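Side-chain contacts in amidase, hydantoinase/carbamoylase family (Paraburkholderia phymatum, PDB 6C0D), which probably hydrolyses N-carbamoyl-L-amino acids, as a zinc-binding homodimeric amidase of the peptidase M20 family: residues Pro45-Ile48 against Asp49-Trp53; Asp17-Arg20 against Leu21-Leu25; Gly200-Leu203 against Glu204-Lys208. One frame throughout, in Å; residues are numbered along the deposited sequence.

Contact 1. Residues Pro45-Ile48 against Asp49-Trp53; sequences PVDI and DARRW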
ATOM      1  N   PRO A  45     -23.922  15.203  21.780  1.00 49.50           N
ATOM      2  CA  PRO A  45     -24.656  15.312  23.056  1.00 47.01           C
ATOM      3  C   PRO A  45     -23.800  15.070  24.291  1.00 44.34           C
ATOM      4  O   PRO A  45     -23.947  15.793  25.285  1.00 42.98           O
ATOM      5  CB  PRO A  45     -25.753  14.254  22.907  1.00 50.31           C
ATOM      6  CG  PRO A  45     -26.012  14.215  21.447  1.00 52.60           C
ATOM      7  CD  PRO A  45     -24.686  14.445  20.772  1.00 50.67           C
ATOM      8  N   VAL A  46     -22.902  14.084  24.262  1.00 43.73           N
ATOM      9  CA  VAL A  46     -22.086  13.835  25.445  1.00 41.44           C
ATOM     10  C   VAL A  46     -21.072  14.956  25.638  1.00 39.97           C
ATOM     11  O   VAL A  46     -20.769  15.343  26.776  1.00 40.71           O
ATOM     12  CB  VAL A  46     -21.418  12.447  25.353  1.00 47.72           C
ATOM     13  CG1 VAL A  46     -20.435  12.380  24.197  1.00 47.36           C
ATOM     14  CG2 VAL A  46     -20.728  12.108  26.656  1.00 46.80           C
ATOM     15  N   ASP A  47     -20.557  15.525  24.548  1.00 38.89           N
ATOM     16  CA  ASP A  47     -19.650  16.657  24.682  1.00 35.71           C
ATOM     17  C   ASP A  47     -20.370  17.869  25.258  1.00 35.38           C
ATOM     18  O   ASP A  47     -19.835  18.558  26.135  1.00 36.95           O
ATOM     19  CB  ASP A  47     -19.023  16.987  23.327  1.00 37.73           C
ATOM     20  CG  ASP A  47     -18.129  18.207  23.384  1.00 37.97           C
ATOM     21  OD1 ASP A  47     -17.069  18.133  24.049  1.00 37.68           O
ATOM     22  OD2 ASP A  47     -18.482  19.244  22.769  1.00 37.07           O
ATOM     23  N   ILE A  48     -21.589  18.147  24.784  1.00 37.46           N
ATOM     24  CA  ILE A  48     -22.344  19.267  25.335  1.00 37.41           C
ATOM     25  C   ILE A  48     -22.635  19.036  26.813  1.00 36.80           C
ATOM     26  O   ILE A  48     -22.538  19.962  27.626  1.00 35.42           O
ATOM     27  CB  ILE A  48     -23.639  19.498  24.530  1.00 40.26           C
ATOM     28  CG1 ILE A  48     -23.304  19.955  23.109  1.00 40.84           C
ATOM     29  CG2 ILE A  48     -24.525  20.517  25.229  1.00 40.88           C
ATOM     30  CD1 ILE A  48     -22.376  21.162  23.054  1.00 38.57           C
ATOM     31  N   ASP A  49     -22.989  17.798  27.183  1.00 38.02           N
ATOM     32  CA  ASP A  49     -23.238  17.475  28.586  1.00 37.71           C
ATOM     33  C   ASP A  49     -22.017  17.787  29.439  1.00 42.17           C
ATOM     34  O   ASP A  49     -22.126  18.391  30.515  1.00 34.04           O
ATOM     35  CB  ASP A  49     -23.606  15.996  28.739  1.00 39.48           C
ATOM     36  CG  ASP A  49     -25.021  15.688  28.319  1.00 53.86           C
ATOM     37  OD1 ASP A  49     -25.874  16.604  28.297  1.00 51.08           O
ATOM     38  OD2 ASP A  49     -25.279  14.505  28.019  1.00 50.28           O
ATOM     39  N   ALA A  50     -20.838  17.379  28.965  1.00 34.92           N
ATOM     40  CA  ALA A  50     -19.605  17.644  29.694  1.00 31.05           C
ATOM     41  C   ALA A  50     -19.332  19.137  29.796  1.00 31.87           C
ATOM     42  O   ALA A  50     -18.810  19.614  30.811  1.00 29.96           O
ATOM     43  CB  ALA A  50     -18.440  16.934  29.009  1.00 34.63           C
ATOM     44  N   ARG A  51     -19.676  19.892  28.749  1.00 33.30           N
ATOM     45  CA  ARG A  51     -19.453  21.333  28.770  1.00 32.56           C
ATOM     46  C   ARG A  51     -20.374  22.020  29.769  1.00 34.70           C
ATOM     47  O   ARG A  51     -19.961  22.961  30.453  1.00 33.56           O
ATOM     48  CB  ARG A  51     -19.638  21.916  27.370  1.00 32.20           C
ATOM     49  CG  ARG A  51     -18.496  21.531  26.455  1.00 31.68           C
ATOM     50  CD  ARG A  51     -18.523  22.108  25.020  1.00 30.86           C
ATOM     51  NE  ARG A  51     -17.511  21.334  24.326  1.00 35.63           N
ATOM     52  CZ  ARG A  51     -16.220  21.645  24.263  1.00 37.58           C
ATOM     53  NH1 ARG A  51     -15.762  22.803  24.743  1.00 26.55           N
ATOM     54  NH2 ARG A  51     -15.386  20.795  23.682  1.00 31.01           N
ATOM     55  N   ARG A  52     -21.625  21.569  29.866  1.00 34.46           N
ATOM     56  CA  ARG A  52     -22.513  22.136  30.873  1.00 36.39           C
ATOM     57  C   ARG A  52     -21.998  21.842  32.276  1.00 35.83           C
ATOM     58  O   ARG A  52     -22.001  22.726  33.144  1.00 33.40           O
ATOM     59  CB  ARG A  52     -23.931  21.602  30.679  1.00 39.52           C
ATOM     60  CG  ARG A  52     -24.585  22.139  29.422  1.00 38.46           C
ATOM     61  CD  ARG A  52     -25.919  21.474  29.133  1.00 44.31           C
ATOM     62  NE  ARG A  52     -26.529  22.073  27.953  1.00 53.28           N
ATOM     63  CZ  ARG A  52     -27.380  21.443  27.154  1.00 65.65           C
ATOM     64  NH1 ARG A  52     -27.716  20.183  27.404  1.00 69.65           N
ATOM     65  NH2 ARG A  52     -27.886  22.070  26.102  1.00 67.16           N
ATOM     66  N   TRP A  53     -21.532  20.613  32.513  1.00 31.88           N
ATOM     67  CA  TRP A  53     -20.945  20.294  33.809  1.00 33.30           C
ATOM     68  C   TRP A  53     -19.745  21.189  34.086  1.00 32.12           C
ATOM     69  O   TRP A  53     -19.623  21.772  35.171  1.00 34.27           O
ATOM     70  CB  TRP A  53     -20.542  18.818  33.863  1.00 31.89           C
ATOM     71  CG  TRP A  53     -19.698  18.505  35.067  1.00 33.45           C
ATOM     72  CD1 TRP A  53     -20.141  18.229  36.332  1.00 34.57           C
ATOM     73  CD2 TRP A  53     -18.266  18.455  35.125  1.00 31.19           C
ATOM     74  NE1 TRP A  53     -19.074  18.017  37.170  1.00 35.70           N
ATOM     75  CE2 TRP A  53     -17.912  18.143  36.454  1.00 33.27           C
ATOM     76  CE3 TRP A  53     -17.250  18.632  34.180  1.00 28.99           C
ATOM     77  CZ2 TRP A  53     -16.585  18.013  36.864  1.00 31.70           C
ATOM     78  CZ3 TRP A  53     -15.928  18.496  34.589  1.00 28.47           C
ATOM     79  CH2 TRP A  53     -15.610  18.192  35.919  1.00 30.30           C
TER
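An i to i+4 salt bridge, Asp47 to Arg51, joins the first turns of helix 45-60 on the face turned toward the zinc-binding part of the fold. Arg51 meets the carboxylate side-on with two nitrogens, one to each oxygen. NE gives the straighter and shorter bond, 2.8 Å to Asp47 OD2 with an N-H...O angle of 168°, and OD2 lies close to the guanidinium plane. NH2 reaches Asp47 OD1 at 3.2 Å, on its syn lone pair, through a more bent bond. The carboxylate and guanidinium planes are turned 60° apart, so the pair is twisted rather than coplanar. Leu43 N, just before the helix, also binds OD2, a second bond that would further limit the rotation of the carboxylate. Placed near the helix start, this negative charge probably suits the helix dipole as well. Arg51 NH1 also makes a weak hydrogen bond to Ser130 OG, and the Arg51 side chain comes within about 6 Å of that of the zinc ligand His89, the zinc itself being about 11 Å away. A backbone bond underlies the pair, Arg51 N to Asp47 O at 2.9 Å. One residue further round, where Arg52 N bonds Ile48 O at 2.9 Å, Arg52 runs back toward the helix start, its chain extended from CG to NE. With CG1 beside its backbone N (chi1 -66°), Ile48 sets CG2 anti to that N, and this methyl faces the guanidinium: Ile48 CG2 sits 3.6 Å from Arg52 CZ, over the centre of one face.

Contact 2. Residues Asp17-Arg20 against Leu21-Leu25; sequences DPIR and LLDDL. With EDO (1,2-ethanediol), chain K.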
ATOM      1  N   ASP A  17      -5.611  21.442  45.858  1.00 20.99           N
ATOM      2  CA  ASP A  17      -6.263  20.349  46.570  1.00 22.17           C
ATOM      3  C   ASP A  17      -6.176  19.140  45.650  1.00 22.03           C
ATOM      4  O   ASP A  17      -6.909  19.070  44.651  1.00 22.57           O
ATOM      5  CB  ASP A  17      -7.721  20.703  46.891  1.00 23.57           C
ATOM      6  CG  ASP A  17      -8.473  19.574  47.586  1.00 31.06           C
ATOM      7  OD1 ASP A  17      -8.020  18.418  47.544  1.00 27.99           O
ATOM      8  OD2 ASP A  17      -9.542  19.851  48.170  1.00 33.16           O
ATOM      9  N   PRO A  18      -5.281  18.184  45.915  1.00 22.28           N
ATOM     10  CA  PRO A  18      -5.084  17.092  44.949  1.00 23.92           C
ATOM     11  C   PRO A  18      -6.291  16.182  44.829  1.00 26.39           C
ATOM     12  O   PRO A  18      -6.519  15.606  43.753  1.00 21.96           O
ATOM     13  CB  PRO A  18      -3.855  16.347  45.499  1.00 25.22           C
ATOM     14  CG  PRO A  18      -3.868  16.641  46.984  1.00 30.69           C
ATOM     15  CD  PRO A  18      -4.391  18.067  47.087  1.00 23.84           C
ATOM     16  N   ILE A  19      -7.079  16.043  45.895  1.00 22.03           N
ATOM     17  CA  ILE A  19      -8.266  15.200  45.821  1.00 25.36           C
ATOM     18  C   ILE A  19      -9.303  15.847  44.915  1.00 27.71           C
ATOM     19  O   ILE A  19      -9.892  15.198  44.040  1.00 23.72           O
ATOM     20  CB  ILE A  19      -8.823  14.940  47.233  1.00 26.49           C
ATOM     21  CG1 ILE A  19      -7.798  14.178  48.081  1.00 30.77           C
ATOM     22  CG2 ILE A  19     -10.133  14.143  47.167  1.00 33.10           C
ATOM     23  CD1 ILE A  19      -8.240  13.995  49.532  1.00 33.82           C
ATOM     24  N   ARG A  20      -9.528  17.148  45.108  1.00 25.36           N
ATOM     25  CA  ARG A  20     -10.450  17.897  44.261  1.00 26.04           C
ATOM     26  C   ARG A  20     -10.023  17.837  42.796  1.00 25.54           C
ATOM     27  O   ARG A  20     -10.862  17.687  41.898  1.00 23.58           O
ATOM     28  CB  ARG A  20     -10.511  19.352  44.756  1.00 25.87           C
ATOM     29  CG  ARG A  20     -11.502  20.260  44.039  1.00 24.79           C
ATOM     30  CD  ARG A  20     -11.606  21.608  44.768  1.00 26.13           C
ATOM     31  NE  ARG A  20     -10.324  22.324  44.766  1.00 22.40           N
ATOM     32  CZ  ARG A  20     -10.078  23.421  45.480  1.00 28.69           C
ATOM     33  NH1 ARG A  20     -11.023  23.939  46.257  1.00 28.34           N
ATOM     34  NH2 ARG A  20      -8.887  24.010  45.413  1.00 23.08           N
ATOM     35  N   LEU A  21      -8.720  17.977  42.541  1.00 20.34           N
ATOM     36  CA  LEU A  21      -8.194  17.893  41.176  1.00 21.75           C
ATOM     37  C   LEU A  21      -8.527  16.551  40.528  1.00 25.75           C
ATOM     38  O   LEU A  21      -9.092  16.500  39.428  1.00 22.21           O
ATOM     39  CB  LEU A  21      -6.683  18.091  41.197  1.00 18.98           C
ATOM     40  CG  LEU A  21      -5.969  17.819  39.879  1.00 20.97           C
ATOM     41  CD1 LEU A  21      -6.258  18.967  38.907  1.00 20.72           C
ATOM     42  CD2 LEU A  21      -4.473  17.653  40.134  1.00 21.96           C
ATOM     43  N   LEU A  22      -8.161  15.450  41.191  1.00 21.82           N
ATOM     44  CA  LEU A  22      -8.410  14.124  40.630  1.00 21.29           C
ATOM     45  C   LEU A  22      -9.904  13.837  40.502  1.00 26.79           C
ATOM     46  O   LEU A  22     -10.338  13.197  39.535  1.00 28.34           O
ATOM     47  CB  LEU A  22      -7.722  13.054  41.489  1.00 23.36           C
ATOM     48  CG  LEU A  22      -6.202  13.150  41.316  1.00 34.53           C
ATOM     49  CD1 LEU A  22      -5.456  12.404  42.428  1.00 38.99           C
ATOM     50  CD2 LEU A  22      -5.818  12.622  39.951  1.00 35.95           C
ATOM     51  N   ASP A  23     -10.711  14.283  41.476  1.00 24.33           N
ATOM     52  CA  ASP A  23     -12.160  14.059  41.393  1.00 30.30           C
ATOM     53  C   ASP A  23     -12.736  14.695  40.132  1.00 27.61           C
ATOM     54  O   ASP A  23     -13.553  14.085  39.432  1.00 27.53           O
ATOM     55  CB  ASP A  23     -12.877  14.625  42.628  1.00 30.19           C
ATOM     56  CG  ASP A  23     -12.644  13.802  43.902  1.00 47.74           C
ATOM     57  OD1 ASP A  23     -12.007  12.722  43.842  1.00 44.76           O
ATOM     58  OD2 ASP A  23     -13.113  14.250  44.977  1.00 40.03           O
ATOM     59  N   ASP A  24     -12.331  15.938  39.835  1.00 27.65           N
ATOM     60  CA  ASP A  24     -12.821  16.609  38.628  1.00 24.43           C
ATOM     61  C   ASP A  24     -12.325  15.915  37.358  1.00 26.43           C
ATOM     62  O   ASP A  24     -13.078  15.785  36.387  1.00 27.82           O
ATOM     63  CB  ASP A  24     -12.405  18.077  38.608  1.00 21.22           C
ATOM     64  CG  ASP A  24     -13.310  18.969  39.459  1.00 25.53           C
ATOM     65  OD1 ASP A  24     -14.432  18.543  39.822  1.00 30.60           O
ATOM     66  OD2 ASP A  24     -12.899  20.105  39.744  1.00 28.01           O
ATOM     67  N   LEU A  25     -11.060  15.478  37.330  1.00 21.75           N
ATOM     68  CA  LEU A  25     -10.580  14.746  36.159  1.00 23.77           C
ATOM     69  C   LEU A  25     -11.389  13.478  35.934  1.00 27.08           C
ATOM     70  O   LEU A  25     -11.710  13.133  34.789  1.00 27.97           O
ATOM     71  CB  LEU A  25      -9.095  14.402  36.299  1.00 21.42           C
ATOM     72  CG  LEU A  25      -8.177  15.549  35.891  1.00 27.17           C
ATOM     73  CD1 LEU A  25      -6.766  15.177  36.269  1.00 29.28           C
ATOM     74  CD2 LEU A  25      -8.281  15.826  34.390  1.00 25.40           C
TER
HETATM   75  C1  EDO K 510     -13.473  17.986  46.453  0.52 49.55           C
HETATM   76  O1  EDO K 510     -14.193  19.204  46.223  0.52 43.99           O
HETATM   77  C2  EDO K 510     -13.054  17.894  47.918  0.52 51.79           C
HETATM   78  O2  EDO K 510     -11.627  17.775  48.022  0.52 50.49           O
HETATM   79  O   HOH W   1     -13.880  18.196  42.688  1.00 46.32           O
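Ile19 places CG1 beside its backbone N (chi1 -63°), which leaves CG2 anti to that N, while Asp23, at chi1 -72°, tucks CG beside its own N. The two side chains therefore run side by side in the same direction, and Ile19 CG2 lies 3.7 Å from Asp23 OD2. Beneath them the backbone bond from Asp23 N to Ile19 O measures 2.8 Å. Asp17 is the N-cap of helix 18-30. Its OD1 takes Arg20 N at 3.1 Å in a nearly straight bond (174°) that arrives from well above the carboxylate plane, and it also receives a weak, bent bond from Ile19 N. Both amides belong to the first turn, where no preceding carbonyl of the helix can accept from them. The second oxygen, Asp17 OD2, accepts from O2 of an ethanediol, probably from the crystallisation liquor, at 2.9 Å. That molecule also brushes the stem of Arg20, its O1 lying 3.6 Å from Arg20 CG. Arg20 bends at chi3, and one face of its guanidinium is turned to Asp17 OD2, 4.2 Å above the plane and offset toward the rim. The charged end is held elsewhere, by salt bridges to Glu110 and Glu117 of helix 102-117. Asp24, one turn on, is engaged by Arg113 and Arg57, and Leu21 and Leu25 pack against helices 102-117 and 399-419. A water links the turn, donating to Arg20 O at 3.2 Å and weakly to Asp24 OD1 at 2.9 Å.

Contact 3. Residues Gly200-Leu203 against Glu204-Lys208; sequences GGRL and EASAK. With EDO (1,2-ethanediol), chain J.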
ATOM      1  N   GLY A 200       4.101  10.578  23.675  1.00 62.56           N
ATOM      2  CA  GLY A 200       4.962  10.235  22.550  1.00 73.52           C
ATOM      3  C   GLY A 200       6.250   9.540  22.943  1.00 67.37           C
ATOM      4  O   GLY A 200       6.670   8.577  22.291  1.00 54.89           O
ATOM      5  N   GLY A 201       6.904  10.023  23.996  1.00 39.33           N
ATOM      6  CA  GLY A 201       8.001   9.251  24.533  1.00 46.33           C
ATOM      7  C   GLY A 201       9.228   9.989  25.030  1.00 41.99           C
ATOM      8  O   GLY A 201       9.957   9.422  25.841  1.00 54.26           O
ATOM      9  N   ARG A 202       9.486  11.220  24.577  1.00 37.53           N
ATOM     10  CA  ARG A 202      10.728  11.892  24.962  0.71 40.80           C
ATOM     11  C   ARG A 202      10.784  12.111  26.468  1.00 32.28           C
ATOM     12  O   ARG A 202      11.764  11.743  27.130  1.00 32.35           O
ATOM     13  CB  ARG A 202      10.877  13.218  24.223  0.71 44.04           C
ATOM     14  CG  ARG A 202      12.003  14.109  24.757  0.71 45.59           C
ATOM     15  CD  ARG A 202      13.385  13.571  24.414  0.71 49.56           C
ATOM     16  NE  ARG A 202      13.812  13.965  23.074  0.71 55.39           N
ATOM     17  CZ  ARG A 202      14.714  13.307  22.345  0.71 57.20           C
ATOM     18  NH1 ARG A 202      15.032  13.744  21.133  0.71 54.05           N
ATOM     19  NH2 ARG A 202      15.286  12.205  22.819  0.71 52.02           N
ATOM     20  N   LEU A 203       9.728  12.674  27.030  1.00 36.70           N
ATOM     21  CA  LEU A 203       9.652  12.810  28.473  1.00 40.28           C
ATOM     22  C   LEU A 203       9.746  11.445  29.148  1.00 41.93           C
ATOM     23  O   LEU A 203      10.558  11.247  30.061  1.00 42.67           O
ATOM     24  CB  LEU A 203       8.361  13.556  28.817  1.00 41.17           C
ATOM     25  CG  LEU A 203       8.280  14.359  30.101  1.00 29.09           C
ATOM     26  CD1 LEU A 203       9.490  15.246  30.347  1.00 22.23           C
ATOM     27  CD2 LEU A 203       7.000  15.133  30.116  1.00 21.59           C
ATOM     28  N   GLU A 204       8.984  10.457  28.654  1.00 45.51           N
ATOM     29  CA  GLU A 204       9.073   9.103  29.208  1.00 46.07           C
ATOM     30  C   GLU A 204      10.453   8.489  28.996  1.00 42.93           C
ATOM     31  O   GLU A 204      11.030   7.901  29.916  1.00 43.74           O
ATOM     32  CB  GLU A 204       8.007   8.188  28.601  1.00 55.62           C
ATOM     33  CG  GLU A 204       8.248   6.712  28.942  1.00 64.81           C
ATOM     34  CD  GLU A 204       7.339   5.752  28.194  1.00 74.50           C
ATOM     35  OE1 GLU A 204       6.295   5.356  28.756  1.00 76.79           O
ATOM     36  OE2 GLU A 204       7.672   5.391  27.046  1.00 72.32           O
ATOM     37  N   ALA A 205      10.996   8.591  27.778  1.00 44.01           N
ATOM     38  CA  ALA A 205      12.297   7.986  27.521  1.00 41.87           C
ATOM     39  C   ALA A 205      13.385   8.572  28.410  1.00 40.57           C
ATOM     40  O   ALA A 205      14.358   7.877  28.726  1.00 43.70           O
ATOM     41  CB  ALA A 205      12.688   8.142  26.049  1.00 47.27           C
ATOM     42  N   SER A 206      13.257   9.846  28.803  1.00 41.37           N
ATOM     43  CA  SER A 206      14.220  10.456  29.712  1.00 40.66           C
ATOM     44  C   SER A 206      13.930  10.145  31.175  1.00 36.13           C
ATOM     45  O   SER A 206      14.754  10.474  32.031  1.00 41.78           O
ATOM     46  CB  SER A 206      14.254  11.972  29.501  1.00 50.58           C
ATOM     47  OG  SER A 206      14.696  12.288  28.187  1.00 55.49           O
ATOM     48  N   ALA A 207      12.806   9.483  31.468  1.00 31.73           N
ATOM     49  CA  ALA A 207      12.356   9.172  32.826  1.00 28.36           C
ATOM     50  C   ALA A 207      12.173  10.431  33.669  1.00 26.14           C
ATOM     51  O   ALA A 207      12.228  10.369  34.905  1.00 30.68           O
ATOM     52  CB  ALA A 207      13.297   8.185  33.540  1.00 35.08           C
ATOM     53  N   LYS A 208      11.946  11.573  33.018  1.00 19.91           N
ATOM     54  CA  LYS A 208      11.658  12.822  33.720  1.00 21.34           C
ATOM     55  C   LYS A 208      10.151  12.971  33.911  1.00 20.76           C
ATOM     56  O   LYS A 208       9.350  12.269  33.294  1.00 23.80           O
ATOM     57  CB  LYS A 208      12.191  14.029  32.947  1.00 27.65           C
ATOM     58  CG  LYS A 208      13.661  14.007  32.603  1.00 37.45           C
ATOM     59  CD  LYS A 208      14.524  14.395  33.777  1.00 31.27           C
ATOM     60  CE  LYS A 208      15.886  14.853  33.285  1.00 34.85           C
ATOM     61  NZ  LYS A 208      16.875  14.942  34.380  1.00 40.14           N
TER
HETATM   62  C1  EDO J 509       8.434   9.391  33.974  1.00 54.49           C
HETATM   63  O1  EDO J 509       8.710   9.613  32.584  1.00 39.87           O
HETATM   64  C2  EDO J 509       7.499   8.203  34.182  1.00 56.93           C
HETATM   65  O2  EDO J 509       8.234   7.160  34.846  1.00 55.29           O
HETATM   66  O   HOH W   2       9.614   6.580  25.343  1.00 53.97           O
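Arg202 O is gripped twice by one residue: Ser206 N reaches it at 2.9 Å and Ser206 OG at 3.2 Å, from opposite faces of the carbonyl plane. The serine hydroxyl stands beside its own backbone N (chi1 -63°), which lets it turn back to the preceding turn. A water joins the other end of the short helix 202-206, donating to Gly201 O at 2.9 Å and to Glu204 OE2 at 2.8 Å. The helix ends in a Schellman motif. Ala207 takes a positive phi of 59°, its N bonds to Glu204 O at 2.8 Å, and Lys208 N closes the wider loop on Leu203 O at 3.3 Å. The same loop brings Leu203 and Lys208 together, their side chains crossing at about a right angle with Leu203 CD1 3.9 Å from Lys208 CB. The leucine continues inward onto Met361, Phe382 and Pro384, whereas the lysine leads away to bond Gly356 O through NZ. In one of its two conformers, Arg202 appears to bridge to Asp266 and to pack on Pro237 of the second subunit. An ethanediol, probably from the crystallisation liquor, donates from O1 to Lys208 O at 2.8 Å.

Contacts 1 and 2 occupy the first turns of two longer helices and touch, Trp53 packing on the backbone of Asp24; contact 3 stands apart, its nearest atoms about 22 Å from contact 1 and 15 Å from contact 2. Each is partly buried: Asp47, Ile48, Ala50 and Arg51, Leu21 and Asp24, and Leu203 are buried, while Asp49 and Arg52, Ile19 and Asp23, and Glu204 and Ala205 are exposed. Contact 1 keeps its opposite charges within one helix, nearest the metal ligands. In contact 2 charged ends tie helix 18-30 to neighbouring helices, and the side-chain bonding within the segments is the Asp17 cap. Contact 3 bonds mostly to backbone carbonyls at both ends of a short helix and alone reaches the other subunit.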